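Local coordinates for L-talarate/Galactarate Dehydratase (Salmonella typhimurium, PDB 2PP0), which catalyses the magnesium-dependent dehydration of L-talarate (L-altrarate) and galactarate to 5-keto-4-deoxy-D-glucarate, and in competition with this epimerises L-talarate to galactarate, at residues W140-K143 / A144-G148; R241-E244 / Q245-L248; T281-R284 / E285-L289; M315-A318 / A319-G322. One frame throughout, in Å; residues are numbered along the deposited sequence.

Contact 1: residues W140-K143 / A144-G148; sequences WDMK and AKRAG
Ala144 N donates to Trp140 O at 3.0 Å, the first of the i to i+4 bonds that carry helix 127-146 through its last turn; Ala144 CB rests against the same oxygen. Lys145 N follows, bonding Asp141 O at 3.1 Å, and Lys145 carries the charged side-chain contact of this turn: its NZ reaches Asp141 OD2 at 2.8 Å, a salt bridge that meets the syn side of that oxygen, 17° out of the carboxylate plane. Asp141 presents the carboxylate with CG anti to the backbone N (chi1 177°), while Lys145 CG passes 3.2 Å from Asp141 O. A water donates to Asp141 OD1 at 2.7 Å and accepts a weak bond from Lys145 NZ, a second link across the pair. Both groups have further partners: Lys145 NZ also bridges to Glu74, and Asp141 OD2 accepts from Val76 N. Arg146 N bonds Met142 O at 2.8 Å; Met142 SD approaches the guanidinium obliquely, 4.2 Å from Arg146 NH2, whose salt-bridge partner is Asp26. Ala147 N bonds Lys143 O weakly, and Gly148, with positive phi (66°), closes the helix in a Schellman motif. Ala147 meets Ala147 of the second subunit. Trp140 packs on helices 151-155 and 308-320, Met142 on strand 57-69.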
loop_
_atom_site.group_PDB
_atom_site.type_symbol
_atom_site.label_atom_id
_atom_site.label_comp_id
_atom_site.label_asym_id
_atom_site.label_seq_id
_atom_site.Cartn_x
_atom_site.Cartn_y
_atom_site.Cartn_z
ATOM N N TRP B 140 2.176 7.974 -10.807
ATOM C CA TRP B 140 1.314 6.795 -10.709
ATOM C C TRP B 140 0.671 6.499 -12.071
ATOM O O TRP B 140 0.489 5.331 -12.447
ATOM C CB TRP B 140 0.222 6.997 -9.659
ATOM C CG TRP B 140 0.669 6.666 -8.268
ATOM C CD1 TRP B 140 1.047 7.544 -7.285
ATOM C CD2 TRP B 140 0.801 5.355 -7.709
ATOM N NE1 TRP B 140 1.406 6.853 -6.145
ATOM C CE2 TRP B 140 1.264 5.508 -6.380
ATOM C CE3 TRP B 140 0.574 4.061 -8.203
ATOM C CZ2 TRP B 140 1.503 4.415 -5.540
ATOM C CZ3 TRP B 140 0.813 2.971 -7.365
ATOM C CH2 TRP B 140 1.273 3.157 -6.050
ATOM N N ASP B 141 0.325 7.562 -12.797
ATOM C CA ASP B 141 -0.270 7.451 -14.132
ATOM C C ASP B 141 0.737 6.735 -15.033
ATOM O O ASP B 141 0.382 5.821 -15.778
ATOM C CB ASP B 141 -0.575 8.857 -14.682
ATOM C CG ASP B 141 -1.132 8.840 -16.102
ATOM O OD1 ASP B 141 -2.226 8.270 -16.332
ATOM O OD2 ASP B 141 -0.469 9.414 -16.993
ATOM N N MET B 142 2.000 7.147 -14.934
ATOM C CA MET B 142 3.076 6.561 -15.727
ATOM C C MET B 142 3.296 5.089 -15.386
ATOM O O MET B 142 3.395 4.247 -16.285
ATOM C CB MET B 142 4.390 7.334 -15.514
ATOM C CG MET B 142 5.588 6.755 -16.280
ATOM S SD MET B 142 7.197 7.542 -15.966
ATOM C CE MET B 142 6.970 9.000 -16.955
ATOM N N LYS B 143 3.370 4.771 -14.097
ATOM C CA LYS B 143 3.595 3.384 -13.696
ATOM C C LYS B 143 2.493 2.450 -14.183
ATOM O O LYS B 143 2.773 1.324 -14.603
ATOM C CB LYS B 143 3.745 3.263 -12.173
ATOM C CG LYS B 143 3.980 1.827 -11.733
ATOM C CD LYS B 143 4.372 1.706 -10.271
ATOM C CE LYS B 143 5.787 2.190 -10.027
ATOM N NZ LYS B 143 6.217 1.864 -8.636
ATOM N N ALA B 144 1.247 2.911 -14.133
ATOM C CA ALA B 144 0.118 2.107 -14.586
ATOM C C ALA B 144 0.246 1.865 -16.088
ATOM O O ALA B 144 0.091 0.735 -16.562
ATOM C CB ALA B 144 -1.203 2.817 -14.284
ATOM N N LYS B 145 0.531 2.933 -16.831
ATOM C CA LYS B 145 0.697 2.835 -18.276
ATOM C C LYS B 145 1.848 1.893 -18.612
ATOM O O LYS B 145 1.785 1.153 -19.590
ATOM C CB LYS B 145 0.960 4.221 -18.877
ATOM C CG LYS B 145 -0.257 5.124 -18.857
ATOM C CD LYS B 145 0.071 6.541 -19.315
ATOM C CE LYS B 145 -1.194 7.390 -19.411
ATOM N NZ LYS B 145 -0.882 8.836 -19.654
ATOM N N ARG B 146 2.902 1.925 -17.804
ATOM C CA ARG B 146 4.049 1.055 -18.018
ATOM C C ARG B 146 3.614 -0.413 -17.883
ATOM O O ARG B 146 4.181 -1.297 -18.516
ATOM C CB ARG B 146 5.145 1.370 -17.001
ATOM C CG ARG B 146 6.383 0.495 -17.104
ATOM C CD ARG B 146 7.315 0.735 -15.925
ATOM N NE ARG B 146 7.778 2.119 -15.880
ATOM C CZ ARG B 146 8.835 2.580 -16.546
ATOM N NH1 ARG B 146 9.553 1.762 -17.309
ATOM N NH2 ARG B 146 9.170 3.864 -16.460
ATOM N N ALA B 147 2.608 -0.666 -17.050
ATOM C CA ALA B 147 2.096 -2.022 -16.853
ATOM C C ALA B 147 0.985 -2.317 -17.869
ATOM O O ALA B 147 0.473 -3.442 -17.940
ATOM C CB ALA B 147 1.553 -2.175 -15.432
ATOM N N GLY B 148 0.620 -1.303 -18.652
ATOM C CA GLY B 148 -0.434 -1.458 -19.638
ATOM C C GLY B 148 -1.766 -1.698 -18.955
ATOM O O GLY B 148 -2.556 -2.535 -19.387
HETATM O O HOH W 1 -3.967 9.204 -18.240
#

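Contact 2: residues R241-E244 / Q245-L248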
loop_
_atom_site.group_PDB
_atom_site.type_symbol
_atom_site.label_atom_id
_atom_site.label_comp_id
_atom_site.label_asym_id
_atom_site.label_seq_id
_atom_site.Cartn_x
_atom_site.Cartn_y
_atom_site.Cartn_z
ATOM N N ARG B 241 -31.320 15.345 14.201
ATOM C CA ARG B 241 -32.472 14.618 14.722
ATOM C C ARG B 241 -33.626 14.747 13.736
ATOM O O ARG B 241 -34.320 13.774 13.435
ATOM C CB ARG B 241 -32.924 15.199 16.067
ATOM C CG ARG B 241 -31.891 15.187 17.187
ATOM C CD ARG B 241 -31.526 13.782 17.619
ATOM N NE ARG B 241 -30.831 13.797 18.902
ATOM C CZ ARG B 241 -30.175 12.759 19.409
ATOM N NH1 ARG B 241 -30.117 11.610 18.739
ATOM N NH2 ARG B 241 -29.578 12.867 20.589
ATOM N N LYS B 242 -33.818 15.968 13.249
ATOM C CA LYS B 242 -34.886 16.295 12.316
ATOM C C LYS B 242 -34.719 15.637 10.947
ATOM O O LYS B 242 -35.703 15.386 10.250
ATOM C CB LYS B 242 -34.962 17.815 12.147
ATOM C CG LYS B 242 -36.153 18.308 11.339
ATOM C CD LYS B 242 -37.451 18.134 12.113
ATOM C CE LYS B 242 -38.655 18.559 11.281
ATOM N NZ LYS B 242 -38.499 19.942 10.747
ATOM N N MET B 243 -33.477 15.359 10.561
ATOM C CA MET B 243 -33.213 14.747 9.262
ATOM C C MET B 243 -33.200 13.225 9.265
ATOM O O MET B 243 -33.125 12.607 8.203
ATOM C CB MET B 243 -31.879 15.256 8.703
ATOM C CG MET B 243 -31.899 16.711 8.279
ATOM S SD MET B 243 -30.314 17.274 7.649
ATOM C CE MET B 243 -30.774 18.757 6.920
ATOM N N GLU B 244 -33.272 12.612 10.443
ATOM C CA GLU B 244 -33.248 11.149 10.528
ATOM C C GLU B 244 -34.394 10.499 9.756
ATOM O O GLU B 244 -34.312 9.334 9.368
ATOM C CB GLU B 244 -33.289 10.698 11.996
ATOM C CG GLU B 244 -32.008 11.005 12.767
ATOM C CD GLU B 244 -31.241 9.753 13.170
ATOM O OE1 GLU B 244 -31.503 9.220 14.269
ATOM O OE2 GLU B 244 -30.381 9.298 12.386
ATOM N N GLN B 245 -35.454 11.264 9.522
ATOM C CA GLN B 245 -36.624 10.764 8.808
ATOM C C GLN B 245 -36.408 10.620 7.302
ATOM O O GLN B 245 -37.104 9.843 6.644
ATOM C CB GLN B 245 -37.817 11.688 9.065
ATOM C CG GLN B 245 -37.608 13.116 8.588
ATOM C CD GLN B 245 -38.697 14.059 9.070
ATOM O OE1 GLN B 245 -39.879 13.865 8.782
ATOM N NE2 GLN B 245 -38.301 15.090 9.811
ATOM N N PHE B 246 -35.447 11.361 6.758
ATOM C CA PHE B 246 -35.168 11.308 5.326
ATOM C C PHE B 246 -34.313 10.103 4.913
ATOM O O PHE B 246 -34.084 9.879 3.722
ATOM C CB PHE B 246 -34.496 12.610 4.880
ATOM C CG PHE B 246 -35.331 13.842 5.128
ATOM C CD1 PHE B 246 -36.530 14.038 4.447
ATOM C CD2 PHE B 246 -34.920 14.806 6.047
ATOM C CE1 PHE B 246 -37.308 15.175 4.676
ATOM C CE2 PHE B 246 -35.687 15.947 6.286
ATOM C CZ PHE B 246 -36.885 16.134 5.600
ATOM N N ASN B 247 -33.850 9.331 5.893
ATOM C CA ASN B 247 -33.028 8.147 5.634
ATOM C C ASN B 247 -31.829 8.443 4.733
ATOM O O ASN B 247 -31.476 7.645 3.865
ATOM C CB ASN B 247 -33.883 7.045 5.001
ATOM C CG ASN B 247 -34.940 6.505 5.952
ATOM O OD1 ASN B 247 -35.897 5.853 5.527
ATOM N ND2 ASN B 247 -34.766 6.764 7.246
ATOM N N LEU B 248 -31.197 9.587 4.960
ATOM C CA LEU B 248 -30.043 10.011 4.177
ATOM C C LEU B 248 -28.885 9.015 4.202
ATOM O O LEU B 248 -28.699 8.282 5.175
ATOM C CB LEU B 248 -29.544 11.362 4.697
ATOM C CG LEU B 248 -30.539 12.520 4.673
ATOM C CD1 LEU B 248 -29.923 13.744 5.341
ATOM C CD2 LEU B 248 -30.923 12.827 3.237
HETATM O O HOH W 2 -31.234 10.588 7.713
#
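Lys242 and Gln245 lie side by side and point the same way, and the glutamine amide meets the lysine's own carbonyl. Gln245 NE2 donates to Lys242 O over 2.7 Å in an almost straight bond, with an N-H...O angle of 176°. The donor lies in the carbonyl plane and the acceptor in the amide plane, which suggests that this bond largely fixes the rotation of the amide. The first torsion explains the reach: Gln245 CG sits between its own backbone N and carbonyl carbon (chi1 61°), and the extended chain beyond it lays Gln245 NE2 beside the lysine, 3.8 Å from Lys242 CE. Gln245 CG also stands 4.0 Å above the plane of the Phe246 ring, over its centre, and thereby covers one face.

Phe246 CD2 approaches Met243 CB at 4.1 Å, and Leu248 CD1 reaches Met243 CB at 4.2 Å; this one methionine carbon thus meets both apolar side chains. Phe246 N bonds Met243 O at 3.0 Å, the donor standing 54° out of the carbonyl plane. A water links Met243 and Leu248, donating to Met243 O and accepting from Leu248 N. Asn247, with positive phi, turns the chain toward the next strand. The Leu248 side chain is about 8 Å from that of the substrate-binding Lys195 and about 9 Å from that of the magnesium ligand Glu252. The segments join the end of helix 233-243 to the loop before strand 251-252 of the barrel: Met243 and Phe246 pack on helix 203-217, and Leu248 lies against strand 223-226.

Contact 3: residues T281-R284 / E285-L289; sequences TSFR and EHEQL
Glu285 OE2 is gripped by two hydroxyls, Thr281 OG1 and Ser282 OG, each donating to it over 2.8 Å. Glu285 OE2 receives Thr281 OG1 on its syn lone pair, whereas Ser282 OG comes to the anti side, 27° out of the carboxylate plane. Glu285 OE1 takes Thr281 N at 3.0 Å from above the plane and also bonds Tyr258 OH, so the carboxylate is held at both oxygens. Ser282 is the N-cap of helix 283-291: its OG accepts from Glu285 N at 3.0 Å while donating to OE2, linking backbone and side chain of one residue. The serine OG is placed for both by its chi1 of 76°, between its backbone N and carbonyl carbon.

His286 N bonds Ser282 O at 3.3 Å, and His286 ND1 approaches that oxygen in a weak bond near the ring plane. The His286 side chain is about 6 Å from that of Asp301, assigned to raise the basicity of the active-site histidine, and about 7 Å from that of the magnesium ligand Glu278. Farther along the helix, Glu287 CB lies over one face of the Phe283 ring, and Glu287 CD comes within 3.7 Å of Phe283 CE2, with carboxylate and ring planes 59° apart. A water joins Arg284 O, Glu287 OE1 and Gln288 NE2. This helix links strands 274-276 and 297-298 in a beta-alpha-beta unit; Phe283, His286 and Glu287 pack against helix 308-320.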
loop_
_atom_site.group_PDB
_atom_site.type_symbol
_atom_site.label_atom_id
_atom_site.label_comp_id
_atom_site.label_asym_id
_atom_site.label_seq_id
_atom_site.Cartn_x
_atom_site.Cartn_y
_atom_site.Cartn_z
ATOM N N THR B 281 -5.662 18.408 4.534
ATOM C CA THR B 281 -4.557 18.464 3.587
ATOM C C THR B 281 -3.332 17.622 3.900
ATOM O O THR B 281 -2.203 18.052 3.656
ATOM C CB THR B 281 -4.093 19.928 3.390
ATOM O OG1 THR B 281 -3.515 20.420 4.609
ATOM C CG2 THR B 281 -5.272 20.803 3.024
ATOM N N SER B 282 -3.540 16.421 4.429
ATOM C CA SER B 282 -2.420 15.527 4.714
ATOM C C SER B 282 -2.920 14.249 5.348
ATOM O O SER B 282 -4.033 14.198 5.865
ATOM C CB SER B 282 -1.420 16.176 5.673
ATOM O OG SER B 282 -1.920 16.168 7.004
ATOM N N PHE B 283 -2.089 13.216 5.303
ATOM C CA PHE B 283 -2.432 11.950 5.923
ATOM C C PHE B 283 -2.598 12.209 7.421
ATOM O O PHE B 283 -3.588 11.811 8.025
ATOM C CB PHE B 283 -1.306 10.942 5.718
ATOM C CG PHE B 283 -1.400 9.750 6.624
ATOM C CD1 PHE B 283 -2.207 8.672 6.296
ATOM C CD2 PHE B 283 -0.711 9.731 7.837
ATOM C CE1 PHE B 283 -2.336 7.582 7.159
ATOM C CE2 PHE B 283 -0.828 8.649 8.710
ATOM C CZ PHE B 283 -1.644 7.570 8.371
ATOM N N ARG B 284 -1.621 12.887 8.013
ATOM C CA ARG B 284 -1.660 13.166 9.442
ATOM C C ARG B 284 -2.952 13.811 9.929
ATOM O O ARG B 284 -3.440 13.475 11.003
ATOM C CB ARG B 284 -0.456 14.017 9.854
ATOM C CG ARG B 284 0.860 13.242 9.813
ATOM C CD ARG B 284 1.919 13.847 10.731
ATOM N NE ARG B 284 3.147 13.055 10.734
ATOM C CZ ARG B 284 4.022 13.020 9.732
ATOM N NH1 ARG B 284 3.814 13.739 8.635
ATOM N NH2 ARG B 284 5.104 12.257 9.823
ATOM N N GLU B 285 -3.506 14.736 9.152
ATOM C CA GLU B 285 -4.752 15.384 9.545
ATOM C C GLU B 285 -5.890 14.377 9.530
ATOM O O GLU B 285 -6.704 14.320 10.457
ATOM C CB GLU B 285 -5.057 16.549 8.603
ATOM C CG GLU B 285 -4.048 17.683 8.721
ATOM C CD GLU B 285 -4.099 18.636 7.546
ATOM O OE1 GLU B 285 -5.127 19.319 7.369
ATOM O OE2 GLU B 285 -3.100 18.692 6.794
ATOM N N HIS B 286 -5.953 13.576 8.472
ATOM C CA HIS B 286 -6.994 12.561 8.370
ATOM C C HIS B 286 -6.853 11.541 9.489
ATOM O O HIS B 286 -7.845 11.050 10.018
ATOM C CB HIS B 286 -6.927 11.846 7.018
ATOM C CG HIS B 286 -7.779 12.476 5.963
ATOM N ND1 HIS B 286 -7.273 13.320 5.000
ATOM C CD2 HIS B 286 -9.112 12.405 5.738
ATOM C CE1 HIS B 286 -8.257 13.743 4.227
ATOM N NE2 HIS B 286 -9.384 13.204 4.654
ATOM N N GLU B 287 -5.612 11.225 9.842
ATOM C CA GLU B 287 -5.339 10.258 10.897
ATOM C C GLU B 287 -5.924 10.707 12.235
ATOM O O GLU B 287 -6.506 9.906 12.961
ATOM C CB GLU B 287 -3.830 10.043 11.037
ATOM C CG GLU B 287 -3.445 9.081 12.142
ATOM C CD GLU B 287 -1.952 8.886 12.226
ATOM O OE1 GLU B 287 -1.221 9.894 12.200
ATOM O OE2 GLU B 287 -1.506 7.727 12.323
ATOM N N GLN B 288 -5.764 11.986 12.560
ATOM C CA GLN B 288 -6.306 12.495 13.812
ATOM C C GLN B 288 -7.827 12.361 13.832
ATOM O O GLN B 288 -8.407 12.035 14.868
ATOM C CB GLN B 288 -5.901 13.958 14.022
ATOM C CG GLN B 288 -4.425 14.139 14.350
ATOM C CD GLN B 288 -3.996 13.340 15.579
ATOM O OE1 GLN B 288 -4.440 13.611 16.698
ATOM N NE2 GLN B 288 -3.134 12.345 15.370
ATOM N N LEU B 289 -8.481 12.602 12.696
ATOM C CA LEU B 289 -9.933 12.476 12.670
ATOM C C LEU B 289 -10.361 11.017 12.789
ATOM O O LEU B 289 -11.323 10.699 13.494
ATOM C CB LEU B 289 -10.523 13.097 11.398
ATOM C CG LEU B 289 -11.056 14.528 11.584
ATOM C CD1 LEU B 289 -9.904 15.521 11.632
ATOM C CD2 LEU B 289 -12.006 14.861 10.452
HETATM O O HOH W 3 -1.723 12.321 13.055
#

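Contact 4: residues M315-A318 / A319-G322; sequences MDLA and AKHG
Leu317 O accepts two bonds from a single residue: His321 N lies 3.1 Å from Leu317 O and ring atom His321 ND1 3.2 Å from it. The two donors reach the oxygen from opposite faces of its carbonyl plane. The imidazole meets it near the ring plane, 15° out of it, with an N-H...O angle of 150°, so the ring is anchored to the backbone of the preceding turn. His321 N has a second, weak bond to Ala318 O.

Ahead of this, regular backbone bonds run from Ala319 N to Met315 O at 2.9 Å. Another joins Lys320 N to Asp316 O at 3.0 Å. Gly322, with positive phi, is the C-prime residue of a Schellman motif: its N bonds Ala319 O, and Arg323 N is paired with Ala318 O.

Outward from the backbone, Leu317 CD1 is where the side chains meet, 3.7 Å from His321 CE1 and equally close to Lys320 CE. The leucine and histidine side chains run alongside one another in the same direction, whereas the lysine passes across the leucine at an angle. Lys320 starts with CG anti to its backbone N (chi1 -173°) and bends at chi3, which carries CE over to the leucine methyl. Asp316 and Lys320 pack on their counterparts in the second subunit, and Met315, Ala318 and Ala319 lie against Tyr341 in a loop. Within the fold, this end of helix 308-320 leans on helix 283-291, where Leu317 and His321 both continue onto Ile290.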
loop_
_atom_site.group_PDB
_atom_site.type_symbol
_atom_site.label_atom_id
_atom_site.label_comp_id
_atom_site.label_asym_id
_atom_site.label_seq_id
_atom_site.Cartn_x
_atom_site.Cartn_y
_atom_site.Cartn_z
ATOM N N MET B 315 -6.607 5.634 2.903
ATOM C CA MET B 315 -7.568 4.572 2.606
ATOM C C MET B 315 -7.343 3.351 3.474
ATOM O O MET B 315 -8.293 2.766 3.994
ATOM C CB MET B 315 -7.458 4.116 1.151
ATOM C CG MET B 315 -8.358 4.824 0.178
ATOM S SD MET B 315 -8.266 3.950 -1.413
ATOM C CE MET B 315 -6.721 4.177 -1.761
ATOM N N ASP B 316 -6.087 2.944 3.596
ATOM C CA ASP B 316 -5.750 1.778 4.402
ATOM C C ASP B 316 -6.120 1.996 5.863
ATOM O O ASP B 316 -6.586 1.077 6.541
ATOM C CB ASP B 316 -4.256 1.458 4.280
ATOM C CG ASP B 316 -3.856 1.090 2.856
ATOM O OD1 ASP B 316 -4.753 0.724 2.069
ATOM O OD2 ASP B 316 -2.653 1.157 2.525
ATOM N N LEU B 317 -5.916 3.215 6.351
ATOM C CA LEU B 317 -6.247 3.524 7.740
ATOM C C LEU B 317 -7.758 3.506 7.946
ATOM O O LEU B 317 -8.258 2.912 8.904
ATOM C CB LEU B 317 -5.684 4.896 8.132
ATOM C CG LEU B 317 -5.950 5.330 9.580
ATOM C CD1 LEU B 317 -5.361 4.303 10.546
ATOM C CD2 LEU B 317 -5.325 6.708 9.828
ATOM N N ALA B 318 -8.488 4.152 7.041
ATOM C CA ALA B 318 -9.945 4.195 7.131
ATOM C C ALA B 318 -10.541 2.789 7.102
ATOM O O ALA B 318 -11.470 2.484 7.856
ATOM C CB ALA B 318 -10.517 5.023 5.982
ATOM N N ALA B 319 -10.014 1.945 6.216
ATOM C CA ALA B 319 -10.490 0.571 6.079
ATOM C C ALA B 319 -10.221 -0.213 7.359
ATOM O O ALA B 319 -11.053 -1.006 7.797
ATOM C CB ALA B 319 -9.800 -0.110 4.888
ATOM N N LYS B 320 -9.055 0.014 7.952
ATOM C CA LYS B 320 -8.681 -0.663 9.188
ATOM C C LYS B 320 -9.677 -0.308 10.298
ATOM O O LYS B 320 -9.943 -1.118 11.192
ATOM C CB LYS B 320 -7.261 -0.256 9.599
ATOM C CG LYS B 320 -6.709 -1.043 10.783
ATOM C CD LYS B 320 -5.282 -0.630 11.144
ATOM C CE LYS B 320 -5.218 0.810 11.656
ATOM N NZ LYS B 320 -3.844 1.193 12.110
ATOM N N HIS B 321 -10.232 0.903 10.230
ATOM C CA HIS B 321 -11.198 1.360 11.222
ATOM C C HIS B 321 -12.643 1.086 10.816
ATOM O O HIS B 321 -13.575 1.605 11.430
ATOM C CB HIS B 321 -11.011 2.855 11.506
ATOM C CG HIS B 321 -9.885 3.149 12.450
ATOM N ND1 HIS B 321 -8.561 2.992 12.102
ATOM C CD2 HIS B 321 -9.890 3.539 13.747
ATOM C CE1 HIS B 321 -7.798 3.271 13.144
ATOM N NE2 HIS B 321 -8.580 3.605 14.155
ATOM N N GLY B 322 -12.821 0.279 9.772
ATOM C CA GLY B 322 -14.156 -0.083 9.322
ATOM C C GLY B 322 -15.029 1.019 8.758
ATOM O O GLY B 322 -16.255 0.885 8.741
#

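How the contacts relate
Contacts 1 to 4 follow one another along the chain. Contact 1 ends helix 127-146, in sequence belonging to the family's N-terminal domain; the others belong to the enolase C-terminal, TIM-barrel-like region, at the end of helix 233-243, the start of helix 283-291 and the end of helix 308-320. Contacts 3 and 4 have centres 13 Å apart and touch directly: Leu317 CD2 lies 3.7 Å from Glu287 CA, joining adjacent barrel helices. Contacts 1 and 2 are farthest apart, with centres 44 Å apart on opposite sides of the chain's centre. Contacts 1 and 4 both meet the second subunit, so residues of both regions take part in the contact between the two subunits.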